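Local coordinates for protein EmGH1 (PDB 5Z87) that probably hydrolyses beta-glucosidic bonds, releasing glucose from beta-glucosides, at residues Q142-M147 against R410-E415; Q160-T165 against K209-G214; A166-S171 against T403-L408; D183-P188 against E194-E199; G214-G217 against Y222-A225. All coordinates share one frame; numbering follows the deposited sequence.

Contact 1 (Q142-M147 against R410-E415); sequences QFPQAM and RRMAEE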
# COMPACT_ATOMS: atom_id res chain seq x y z
N GLN A 142 29.33 19.52 -2.77
CA GLN A 142 28.01 18.91 -2.95
C GLN A 142 28.12 17.76 -3.95
O GLN A 142 28.14 17.98 -5.17
CB GLN A 142 27.00 19.95 -3.43
CG GLN A 142 26.70 20.97 -2.36
CD GLN A 142 26.43 20.32 -1.02
OE1 GLN A 142 25.37 19.73 -0.81
NE2 GLN A 142 27.39 20.42 -0.09
N PHE A 143 28.19 16.54 -3.44
CA PHE A 143 28.25 15.36 -4.28
C PHE A 143 26.88 15.06 -4.89
O PHE A 143 25.88 15.72 -4.59
CB PHE A 143 28.80 14.22 -3.44
CG PHE A 143 30.20 14.46 -2.96
CD1 PHE A 143 31.29 14.18 -3.78
CD2 PHE A 143 30.43 14.99 -1.69
CE1 PHE A 143 32.59 14.41 -3.34
CE2 PHE A 143 31.74 15.22 -1.24
CZ PHE A 143 32.81 14.93 -2.07
N PRO A 144 26.79 14.10 -5.83
CA PRO A 144 25.47 13.74 -6.34
C PRO A 144 24.59 13.25 -5.20
O PRO A 144 25.07 12.70 -4.21
CB PRO A 144 25.76 12.62 -7.35
CG PRO A 144 27.19 12.81 -7.74
CD PRO A 144 27.86 13.34 -6.50
N GLN A 145 23.29 13.48 -5.34
CA GLN A 145 22.33 13.05 -4.33
C GLN A 145 22.44 11.54 -4.10
O GLN A 145 23.01 10.80 -4.90
CB GLN A 145 20.92 13.45 -4.77
CG GLN A 145 19.80 13.16 -3.77
CD GLN A 145 20.04 13.80 -2.41
OE1 GLN A 145 20.94 13.40 -1.66
NE2 GLN A 145 19.22 14.78 -2.07
N ALA A 146 21.90 11.09 -2.96
CA ALA A 146 22.11 9.70 -2.55
C ALA A 146 21.57 8.70 -3.59
O ALA A 146 22.25 7.73 -3.96
CB ALA A 146 21.47 9.48 -1.17
N MET A 147 20.35 8.93 -4.10
CA MET A 147 19.81 8.01 -5.11
C MET A 147 20.63 8.05 -6.40
O MET A 147 20.84 7.01 -7.03
CB MET A 147 18.35 8.34 -5.41
CG MET A 147 17.69 7.29 -6.33
SD MET A 147 15.91 7.29 -6.13
CE MET A 147 15.69 6.19 -4.73
N ARG A 410 32.91 15.17 -9.63
CA ARG A 410 32.76 14.98 -11.07
C ARG A 410 32.80 13.50 -11.44
O ARG A 410 31.93 13.01 -12.17
CB ARG A 410 33.86 15.76 -11.80
CG ARG A 410 34.10 15.33 -13.22
CD ARG A 410 33.42 16.27 -14.16
NE ARG A 410 34.36 17.05 -14.96
CZ ARG A 410 34.49 16.93 -16.28
NH1 ARG A 410 33.72 16.05 -16.93
NH2 ARG A 410 35.36 17.68 -16.94
N ARG A 411 33.81 12.77 -10.93
CA ARG A 411 33.93 11.36 -11.28
C ARG A 411 32.74 10.54 -10.80
O ARG A 411 32.33 9.58 -11.46
CB ARG A 411 35.24 10.79 -10.72
CG ARG A 411 36.45 10.99 -11.64
CD ARG A 411 37.53 9.94 -11.38
NE ARG A 411 37.78 9.72 -9.95
CZ ARG A 411 37.82 8.53 -9.35
NH1 ARG A 411 37.62 7.41 -10.06
NH2 ARG A 411 38.05 8.44 -8.04
N MET A 412 32.17 10.89 -9.64
CA MET A 412 31.02 10.15 -9.15
C MET A 412 29.83 10.31 -10.09
O MET A 412 29.18 9.33 -10.47
CB MET A 412 30.66 10.60 -7.73
CG MET A 412 29.62 9.72 -7.05
SD MET A 412 30.07 7.96 -6.96
CE MET A 412 30.40 7.73 -5.24
N ALA A 413 29.56 11.55 -10.53
CA ALA A 413 28.50 11.78 -11.50
C ALA A 413 28.73 10.99 -12.79
O ALA A 413 27.79 10.37 -13.31
CB ALA A 413 28.39 13.28 -11.80
N GLU A 414 29.97 10.97 -13.29
CA GLU A 414 30.29 10.19 -14.50
C GLU A 414 29.98 8.71 -14.33
O GLU A 414 29.69 8.02 -15.32
CB GLU A 414 31.77 10.39 -14.88
CG GLU A 414 32.12 11.85 -15.27
CD GLU A 414 33.60 12.08 -15.63
OE1 GLU A 414 34.47 11.26 -15.26
OE2 GLU A 414 33.89 13.10 -16.30
N GLU A 415 30.04 8.19 -13.10
CA GLU A 415 29.74 6.78 -12.86
C GLU A 415 28.26 6.52 -12.61
O GLU A 415 27.83 5.36 -12.65
CB GLU A 415 30.53 6.24 -11.66
CG GLU A 415 32.04 6.25 -11.80
CD GLU A 415 32.57 5.07 -12.59
OE1 GLU A 415 31.98 3.97 -12.51
OE2 GLU A 415 33.57 5.24 -13.31
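P144 and M412 meet through aliphatic carbon alone, the pyrrolidine ring lying obliquely against the first part of the methionine chain. Starting at M412 CB, the side chain faces the proline straight away, with CB 4.1 Å from P144 CD. The next carbon makes the nearest side-chain approach, M412 CG standing 4.0 Å from P144 CG; CG is set anti to the methionine's own backbone N (chi1 -170°), beside the carbonyl carbon. Bends at the following two torsions then turn the thioether away from the proline, and M412 CE ends against V161 CG2 on helix 155-171. P144 CG also touches the helix beside M412, lying 3.9 Å from A413 N and 4.3 Å from A413 CB. The proline comes from the loop after strand 126-129 of the TIM-barrel-type domain, whereas M412 and A413 belong to helix 403-416, which leads into edge strand 418-422 of the mixed six-stranded sheet, so the contact bridges two parts of the two-domain core known from family 3 glycosidases. With an alanine here, CG and CD would be gone, and a gap would probably open against A413, leaving M412 CG without its partner. Just beyond P144, Q145 is the N-cap of helix 146-150: its OE1 accepts A146 N at 2.8 Å on a lone pair in the carbonyl plane, while NE2 is bonded to E194 OE1 and G451 O. On the other segment, A413 also packs on A610 of helix 607-615.

Contact 2 (Q160-T165 against K209-G214); sequences QVFEAT and KAIVEG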
# COMPACT_ATOMS: atom_id res chain seq x y z
N GLN A 160 34.91 6.78 -0.49
CA GLN A 160 35.74 7.97 -0.71
C GLN A 160 34.92 9.25 -0.59
O GLN A 160 35.40 10.25 -0.02
CB GLN A 160 36.39 7.91 -2.09
CG GLN A 160 37.40 6.81 -2.28
CD GLN A 160 37.77 6.66 -3.75
OE1 GLN A 160 37.89 5.56 -4.25
NE2 GLN A 160 37.94 7.79 -4.44
N VAL A 161 33.71 9.26 -1.14
CA VAL A 161 32.90 10.47 -1.10
C VAL A 161 32.62 10.87 0.34
O VAL A 161 32.66 12.06 0.70
CB VAL A 161 31.59 10.27 -1.88
CG1 VAL A 161 30.50 11.20 -1.34
CG2 VAL A 161 31.84 10.54 -3.35
N PHE A 162 32.35 9.89 1.20
CA PHE A 162 32.01 10.22 2.57
C PHE A 162 33.23 10.36 3.46
O PHE A 162 33.15 11.01 4.50
CB PHE A 162 30.98 9.21 3.09
CG PHE A 162 29.61 9.44 2.51
CD1 PHE A 162 28.80 10.45 3.01
CD2 PHE A 162 29.20 8.76 1.38
CE1 PHE A 162 27.56 10.71 2.44
CE2 PHE A 162 27.96 9.02 0.80
CZ PHE A 162 27.14 9.99 1.33
N GLU A 163 34.37 9.81 3.05
CA GLU A 163 35.63 10.19 3.67
C GLU A 163 35.91 11.68 3.45
O GLU A 163 36.25 12.40 4.40
CB GLU A 163 36.76 9.33 3.12
CG GLU A 163 38.13 9.55 3.77
CD GLU A 163 39.23 8.82 3.02
OE1 GLU A 163 39.73 9.38 2.03
OE2 GLU A 163 39.57 7.68 3.41
N ALA A 164 35.73 12.16 2.22
CA ALA A 164 35.89 13.58 1.94
C ALA A 164 34.89 14.41 2.73
O ALA A 164 35.23 15.48 3.26
CB ALA A 164 35.75 13.87 0.44
N THR A 165 33.64 13.93 2.81
CA THR A 165 32.61 14.66 3.54
C THR A 165 32.94 14.74 5.03
O THR A 165 32.71 15.77 5.67
CB THR A 165 31.25 13.98 3.34
OG1 THR A 165 30.90 14.00 1.95
CG2 THR A 165 30.19 14.70 4.14
N LYS A 209 27.06 0.32 4.64
CA LYS A 209 28.36 -0.02 5.19
C LYS A 209 29.45 0.89 4.64
O LYS A 209 30.37 1.28 5.36
CB LYS A 209 28.72 -1.47 4.88
CG LYS A 209 27.70 -2.47 5.36
CD LYS A 209 28.35 -3.77 5.77
CE LYS A 209 29.04 -4.46 4.63
NZ LYS A 209 30.09 -5.37 5.20
N ALA A 210 29.39 1.21 3.34
CA ALA A 210 30.44 2.04 2.76
C ALA A 210 30.34 3.48 3.26
O ALA A 210 31.37 4.12 3.50
CB ALA A 210 30.36 1.99 1.23
N ILE A 211 29.12 3.99 3.42
CA ILE A 211 28.92 5.33 3.97
C ILE A 211 29.43 5.40 5.40
O ILE A 211 30.12 6.35 5.78
CB ILE A 211 27.44 5.74 3.91
CG1 ILE A 211 26.91 5.76 2.48
CG2 ILE A 211 27.23 7.12 4.59
CD1 ILE A 211 25.38 5.71 2.40
N VAL A 212 29.05 4.43 6.23
CA VAL A 212 29.47 4.47 7.63
C VAL A 212 30.99 4.36 7.71
O VAL A 212 31.64 5.11 8.45
CB VAL A 212 28.78 3.36 8.45
CG1 VAL A 212 29.33 3.31 9.89
CG2 VAL A 212 27.27 3.57 8.50
N GLU A 213 31.58 3.47 6.92
CA GLU A 213 33.02 3.30 6.97
C GLU A 213 33.76 4.47 6.32
O GLU A 213 34.93 4.68 6.62
CB GLU A 213 33.39 1.94 6.36
CG GLU A 213 32.96 0.78 7.29
CD GLU A 213 33.19 -0.62 6.75
OE1 GLU A 213 32.84 -0.90 5.57
OE2 GLU A 213 33.69 -1.46 7.52
N GLY A 214 33.09 5.25 5.47
CA GLY A 214 33.66 6.49 4.98
C GLY A 214 33.58 7.63 5.98
O GLY A 214 34.54 8.38 6.15
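Helices 160-165 and 209-214 run in roughly the same direction at an angle of 32°, their axes closing to 7.6 Å, and the CA atoms of E163 and G214 come within 4.4 Å. Such closeness depends on G214: a CB there would stand only 3.1 Å from F162 CB. With no side chain there, the backbones can close up, and E163 CA makes a CH...O contact of 3.3 Å with G214 O, which also receives a weak hydrogen bond from R227 NH2. Beside this backbone seam F162 and I211 lie alongside each other, pointing the same way. I211 CG2 sits over one ring face, 3.9 Å from the centroid of F162 and 9° off the normal, a CH-pi contact; I211 CG1 meets F162 CE2 at 3.8 Å. V161 CG1 covers the opposite face toward the rim, so the ring is held between two aliphatic branches. The E163 carboxylate is engaged by R159 and R227. The two helices are successive ones of the barrel-type domain, on either side of strand 176-177 in sequence. V212 packs on strand 229-235, I211 reaches P180 and W197, while the far side of helix 155-171 faces helix 403-416.

Contact 3 (A166-S171 against T403-L408); sequences AKEARS and TEHKLL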
# COMPACT_ATOMS: atom_id res chain seq x y z
N ALA A 166 33.46 13.64 5.60
CA ALA A 166 33.80 13.65 7.02
C ALA A 166 34.92 14.65 7.31
O ALA A 166 34.85 15.40 8.30
CB ALA A 166 34.19 12.24 7.47
N LYS A 167 35.95 14.69 6.46
CA LYS A 167 37.03 15.66 6.60
C LYS A 167 36.49 17.07 6.68
O LYS A 167 36.86 17.85 7.57
CB LYS A 167 38.01 15.56 5.43
CG LYS A 167 38.97 14.42 5.47
CD LYS A 167 39.81 14.40 4.19
CE LYS A 167 40.67 13.15 4.14
NZ LYS A 167 41.32 12.99 2.81
N GLU A 168 35.61 17.42 5.74
CA GLU A 168 35.06 18.77 5.70
C GLU A 168 34.23 19.06 6.94
O GLU A 168 34.26 20.17 7.48
CB GLU A 168 34.23 18.97 4.42
CG GLU A 168 35.02 18.76 3.11
CD GLU A 168 34.34 19.33 1.86
OE1 GLU A 168 33.32 20.05 1.96
OE2 GLU A 168 34.86 19.05 0.75
N ALA A 169 33.50 18.06 7.43
CA ALA A 169 32.64 18.27 8.59
C ALA A 169 33.47 18.42 9.87
O ALA A 169 33.27 19.35 10.65
CB ALA A 169 31.63 17.12 8.72
N ARG A 170 34.42 17.50 10.09
CA ARG A 170 35.19 17.52 11.33
C ARG A 170 36.07 18.76 11.41
O ARG A 170 36.18 19.39 12.48
CB ARG A 170 36.01 16.23 11.44
CG ARG A 170 36.62 15.96 12.81
CD ARG A 170 35.54 15.86 13.89
NE ARG A 170 36.07 15.95 15.25
CZ ARG A 170 36.33 14.90 16.02
NH1 ARG A 170 36.82 15.06 17.24
NH2 ARG A 170 36.10 13.67 15.56
N SER A 171 36.68 19.16 10.30
CA SER A 171 37.49 20.37 10.30
C SER A 171 36.66 21.61 10.62
O SER A 171 37.21 22.60 11.11
CB SER A 171 38.18 20.55 8.94
OG SER A 171 37.24 20.94 7.95
N THR A 403 40.23 20.94 -4.92
CA THR A 403 40.29 20.43 -6.28
C THR A 403 40.11 18.92 -6.30
O THR A 403 39.41 18.37 -7.16
CB THR A 403 41.60 20.86 -6.94
OG1 THR A 403 41.51 22.25 -7.28
CG2 THR A 403 41.87 20.06 -8.21
N GLU A 404 40.69 18.22 -5.32
CA GLU A 404 40.50 16.78 -5.24
C GLU A 404 39.04 16.42 -4.94
O GLU A 404 38.51 15.45 -5.49
CB GLU A 404 41.44 16.20 -4.18
CG GLU A 404 41.06 14.84 -3.67
CD GLU A 404 42.00 14.34 -2.59
OE1 GLU A 404 43.20 14.74 -2.60
OE2 GLU A 404 41.55 13.57 -1.71
N HIS A 405 38.37 17.20 -4.08
CA HIS A 405 36.99 16.88 -3.74
C HIS A 405 36.04 17.23 -4.88
O HIS A 405 35.08 16.49 -5.13
CB HIS A 405 36.59 17.58 -2.43
CG HIS A 405 37.22 16.98 -1.20
ND1 HIS A 405 36.90 17.39 0.08
CD2 HIS A 405 38.13 15.98 -1.07
CE1 HIS A 405 37.60 16.68 0.95
NE2 HIS A 405 38.35 15.82 0.28
N LYS A 406 36.29 18.34 -5.58
CA LYS A 406 35.48 18.66 -6.75
C LYS A 406 35.66 17.60 -7.84
O LYS A 406 34.69 17.21 -8.50
CB LYS A 406 35.84 20.04 -7.28
CG LYS A 406 35.39 21.18 -6.39
CD LYS A 406 35.47 22.54 -7.09
CE LYS A 406 36.91 22.98 -7.32
NZ LYS A 406 37.02 24.43 -7.62
N LEU A 407 36.89 17.10 -8.01
CA LEU A 407 37.11 16.09 -9.04
C LEU A 407 36.42 14.78 -8.68
O LEU A 407 35.82 14.12 -9.55
CB LEU A 407 38.60 15.88 -9.27
CG LEU A 407 38.94 14.65 -10.11
CD1 LEU A 407 38.38 14.76 -11.53
CD2 LEU A 407 40.45 14.41 -10.12
N LEU A 408 36.46 14.39 -7.40
CA LEU A 408 35.70 13.23 -6.96
C LEU A 408 34.21 13.41 -7.26
O LEU A 408 33.57 12.50 -7.79
CB LEU A 408 35.93 12.98 -5.47
CG LEU A 408 35.17 11.79 -4.87
CD1 LEU A 408 35.50 10.50 -5.61
CD2 LEU A 408 35.51 11.64 -3.39
O HOH W 1 39.55 13.20 0.80
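E168 and H405 both hold CG anti to their own carbonyl carbon (chi1 -59° and -73°), which sends the two side chains out from their helices to meet from opposite directions. H405 ND1 donates to E168 OE2 at 2.7 Å with a nearly straight N-H...O angle of 167°. The acceptor uses its anti lone pair, lies close to the imidazole plane, and the carboxylate is almost coplanar with the ring, whose edge also receives E168 CG. OE2 has a second hydrogen bond, with T141 OG1, which helps to fix the carboxylate. At the other ring nitrogen, a water lies 2.9 Å from H405 NE2; it accepts from K167 NZ at 2.7 Å and donates to E404 OE2 at 3.2 Å, linking lysine and glutamate that are too far apart for a salt bridge. Partners at both nitrogens probably fix the ring's rotation, and the buried carboxylate would probably favour a protonated imidazole, though the nearby lysine would oppose it. A164 also packs on the ring. This is a His-carboxylate hydrogen bond of structural kind, away from the ligand pocket, pinning helix 155-171 of the barrel-type domain to helix 403-416, which runs on into the sheet of the following alpha/beta domain.

Contact 4 (D183-P188 against E194-E199); sequences DICTDP and EETWGE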
# COMPACT_ATOMS: atom_id res chain seq x y z
N ASP A 183 16.76 4.14 4.71
CA ASP A 183 15.41 3.66 4.45
C ASP A 183 15.35 2.98 3.08
O ASP A 183 16.24 3.13 2.24
CB ASP A 183 14.41 4.83 4.50
CG ASP A 183 14.41 5.55 5.85
OD1 ASP A 183 14.41 4.84 6.89
OD2 ASP A 183 14.43 6.80 5.89
N ILE A 184 14.28 2.21 2.88
CA ILE A 184 14.06 1.47 1.64
C ILE A 184 13.00 2.22 0.85
O ILE A 184 11.92 2.51 1.37
CB ILE A 184 13.60 0.04 1.93
CG1 ILE A 184 14.47 -0.59 3.02
CG2 ILE A 184 13.57 -0.81 0.66
CD1 ILE A 184 15.93 -0.80 2.61
N CYS A 185 13.31 2.55 -0.41
CA CYS A 185 12.36 3.27 -1.26
C CYS A 185 11.48 2.26 -1.97
O CYS A 185 11.80 1.77 -3.05
CB CYS A 185 13.08 4.15 -2.28
SG CYS A 185 11.89 5.10 -3.33
N THR A 186 10.35 1.91 -1.35
CA THR A 186 9.34 1.08 -1.99
C THR A 186 8.19 1.88 -2.59
O THR A 186 7.35 1.31 -3.28
CB THR A 186 8.75 0.07 -0.99
OG1 THR A 186 8.16 0.78 0.10
CG2 THR A 186 9.83 -0.87 -0.46
N ASP A 187 8.13 3.19 -2.33
CA ASP A 187 7.02 4.01 -2.81
C ASP A 187 7.57 5.33 -3.34
O ASP A 187 7.80 6.28 -2.57
CB ASP A 187 5.99 4.25 -1.71
CG ASP A 187 4.63 4.63 -2.28
OD1 ASP A 187 4.59 5.43 -3.25
OD2 ASP A 187 3.61 4.14 -1.76
N PRO A 188 7.75 5.44 -4.66
CA PRO A 188 8.38 6.64 -5.23
C PRO A 188 7.53 7.90 -5.11
O PRO A 188 8.04 8.99 -5.42
CB PRO A 188 8.62 6.26 -6.71
CG PRO A 188 7.71 5.11 -6.99
CD PRO A 188 7.50 4.39 -5.67
N GLU A 194 14.64 10.51 -2.86
CA GLU A 194 16.00 10.79 -3.33
C GLU A 194 17.05 10.61 -2.24
O GLU A 194 18.23 10.41 -2.56
CB GLU A 194 16.06 12.21 -3.87
CG GLU A 194 15.86 13.24 -2.77
CD GLU A 194 15.71 14.64 -3.31
OE1 GLU A 194 16.70 15.40 -3.31
OE2 GLU A 194 14.60 14.98 -3.73
N GLU A 195 16.67 10.69 -0.96
CA GLU A 195 17.62 10.52 0.12
C GLU A 195 18.06 9.08 0.32
O GLU A 195 19.03 8.85 1.07
CB GLU A 195 17.04 11.02 1.44
CG GLU A 195 16.46 12.39 1.39
CD GLU A 195 15.99 12.81 2.76
OE1 GLU A 195 15.16 13.75 2.84
OE2 GLU A 195 16.43 12.16 3.75
N THR A 196 17.38 8.12 -0.31
CA THR A 196 17.64 6.70 -0.09
C THR A 196 18.51 6.15 -1.20
O THR A 196 18.74 6.79 -2.22
CB THR A 196 16.33 5.90 -0.04
OG1 THR A 196 15.80 5.77 -1.38
CG2 THR A 196 15.34 6.55 0.87
N TRP A 197 18.97 4.92 -1.00
CA TRP A 197 19.76 4.20 -1.98
C TRP A 197 18.93 3.18 -2.75
O TRP A 197 19.47 2.22 -3.31
CB TRP A 197 20.96 3.56 -1.28
CG TRP A 197 21.88 4.66 -0.76
CD1 TRP A 197 21.64 5.47 0.31
CD2 TRP A 197 23.11 5.13 -1.34
NE1 TRP A 197 22.65 6.39 0.45
CE2 TRP A 197 23.57 6.20 -0.55
CE3 TRP A 197 23.87 4.72 -2.45
CZ2 TRP A 197 24.77 6.87 -0.83
CZ3 TRP A 197 25.06 5.39 -2.71
CH2 TRP A 197 25.49 6.46 -1.91
N GLY A 198 17.63 3.38 -2.82
CA GLY A 198 16.82 2.59 -3.71
C GLY A 198 15.91 1.62 -2.98
O GLY A 198 15.66 1.75 -1.78
N GLU A 199 15.43 0.63 -3.73
CA GLU A 199 14.49 -0.35 -3.22
C GLU A 199 15.15 -1.65 -2.76
O GLU A 199 14.49 -2.46 -2.10
CB GLU A 199 13.44 -0.67 -4.30
CG GLU A 199 13.95 -1.53 -5.47
CD GLU A 199 12.94 -1.65 -6.63
OE1 GLU A 199 12.18 -0.68 -6.87
OE2 GLU A 199 12.91 -2.71 -7.31
O HOH W 2 18.71 4.24 1.86
O HOH W 3 10.50 1.94 -5.69
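D183 meets T196 at the start of the contact, its carbonyl O 3.6 Å from T196 CB and its CB close to T196 CG2. The same carbonyl accepts from a water at 2.7 Å from D183 O, which in turn accepts from W197 N. The carboxylate turns to another task: OD2 bonds H234 ND1, making D183 a second-shell support for a histidine that lines the dihydroxy-dithiobutane pocket. At I184, branch CG2 lies 3.3 Å from E199 O. Next comes the one direct hydrogen bond between the segments, C185 N to G198 O at 2.8 Å and 168°, straight at the proton but reaching the oxygen from above the carbonyl plane. C185 CB rests against T196 OG1 at 3.3 Å, and C185 O faces E199 CB at 3.2 Å, while a second water donates to C185 O and, weakly, to E199 OE1. T196 OG1, held between the backbone N and the carbonyl carbon (chi1 74°), donates to S193 O and takes a weak bond from G198 N. A valine at T196 would probably leave S193 O and G198 N without their mate and free this turn to shift. E199 is gripped further by T628 and Y640. Both segments belong to the long loop between strand 176-177 and helix 201-216 of the barrel-type domain; T196 packs on M147 of helix 146-150, while W197 wedges between that helix and helix 201-216, whose V204 also takes I184.

Contact 5 (G214-G217 against Y222-A225); sequences GLQG and YLPA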
# COMPACT_ATOMS: atom_id res chain seq x y z
N GLY A 214 33.09 5.25 5.47
CA GLY A 214 33.66 6.49 4.98
C GLY A 214 33.58 7.63 5.98
O GLY A 214 34.54 8.38 6.15
N LEU A 215 32.43 7.78 6.64
CA LEU A 215 32.25 8.89 7.57
C LEU A 215 32.97 8.65 8.90
O LEU A 215 33.49 9.59 9.50
CB LEU A 215 30.76 9.14 7.81
CG LEU A 215 30.01 9.92 6.72
CD1 LEU A 215 28.50 9.85 6.96
CD2 LEU A 215 30.49 11.37 6.66
N GLN A 216 32.98 7.41 9.39
CA GLN A 216 33.56 7.07 10.68
C GLN A 216 34.94 6.45 10.59
O GLN A 216 35.64 6.40 11.61
CB GLN A 216 32.65 6.09 11.45
CG GLN A 216 31.31 6.64 11.90
CD GLN A 216 30.63 5.78 12.97
OE1 GLN A 216 29.72 6.24 13.66
NE2 GLN A 216 31.08 4.53 13.11
N GLY A 217 35.34 5.97 9.42
CA GLY A 217 36.49 5.10 9.31
C GLY A 217 36.10 3.65 9.56
O GLY A 217 35.01 3.33 10.02
N TYR A 222 38.52 3.95 18.82
CA TYR A 222 38.34 5.39 18.71
C TYR A 222 38.25 5.77 17.24
O TYR A 222 38.94 5.18 16.40
CB TYR A 222 39.52 6.16 19.36
CG TYR A 222 39.49 6.21 20.86
CD1 TYR A 222 38.87 7.27 21.53
CD2 TYR A 222 40.08 5.21 21.62
CE1 TYR A 222 38.83 7.32 22.90
CE2 TYR A 222 40.05 5.26 23.01
CZ TYR A 222 39.43 6.31 23.64
OH TYR A 222 39.39 6.35 25.00
N LEU A 223 37.42 6.77 16.93
CA LEU A 223 37.41 7.32 15.58
C LEU A 223 38.78 7.89 15.25
O LEU A 223 39.39 8.59 16.08
CB LEU A 223 36.37 8.43 15.44
CG LEU A 223 34.89 8.06 15.47
CD1 LEU A 223 34.09 9.20 14.85
CD2 LEU A 223 34.63 6.75 14.75
N PRO A 224 39.30 7.64 14.05
CA PRO A 224 40.50 8.36 13.60
C PRO A 224 40.22 9.85 13.53
O PRO A 224 39.08 10.31 13.62
CB PRO A 224 40.78 7.77 12.21
CG PRO A 224 40.04 6.45 12.20
CD PRO A 224 38.81 6.69 13.04
N ALA A 225 41.29 10.61 13.41
CA ALA A 225 41.16 12.05 13.20
C ALA A 225 40.38 12.32 11.92
O ALA A 225 40.47 11.59 10.93
CB ALA A 225 42.55 12.70 13.13
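Q216 and L223 carry the apolar part of the contact, methyl CD2 of L223 lying 3.9 Å from Q216 CB. The L223 side chain also rests on I275 and C383, so the leucine is packed between the end of helix 201-216 and the loops holding those residues. A second group of contacts sets carbon against oxygen: Q216 O is approached by L223 CD2 at 3.3 Å and by P224 CD at 3.5 Å, so that a methyl and a ring methylene flank the Q216 carbonyl. The side-chain amide of Q216 makes its polar bonds outside the two segments. With CG anti to the carbonyl carbon (chi1 -68°) and the chain extended beyond it, the amide reaches the start of strand 229-235 and the loop leading into strand 276-279, where OE1 accepts from T230 N and I275 N and NE2 bonds G273 O, all backbone atoms. A steric limit applies at G217, which leaves the helix with a positive phi of 85°: a CB there would strike the preceding carbonyl and come within 3.2 Å of P224 CD. Backbone bonds from L215 to I228 and from L223 to K382 tie down both sides of the turn. It is a helix-to-strand connection of a beta-alpha barrel, where the chain doubles back into strand 229-235, on the face away from the strand C-termini that form the active-site side.

Overall arrangement
From the N terminus, the chain first sets down 142-147, and the loop that contact 1 closes with 410-415 encloses all the other contacts. Helix 155-171 then opens two: contact 2 joins it to helix 201-216 and contact 3 to helix 403-416, and the two cross. Contact 4 closes a short loop nested inside contact 2, and its E194 is joined to the backbone of M147 in contact 1. Contact 5 starts at G214, where contact 2 ends, and ties helix 201-216 to the approach to strand 229-235; contacts 4 and 5 also lie within the loop that contact 3 closes. Contacts 2, 4 and 5 knit the barrel internally; contacts 1 and 3 bind it to helix 403-416.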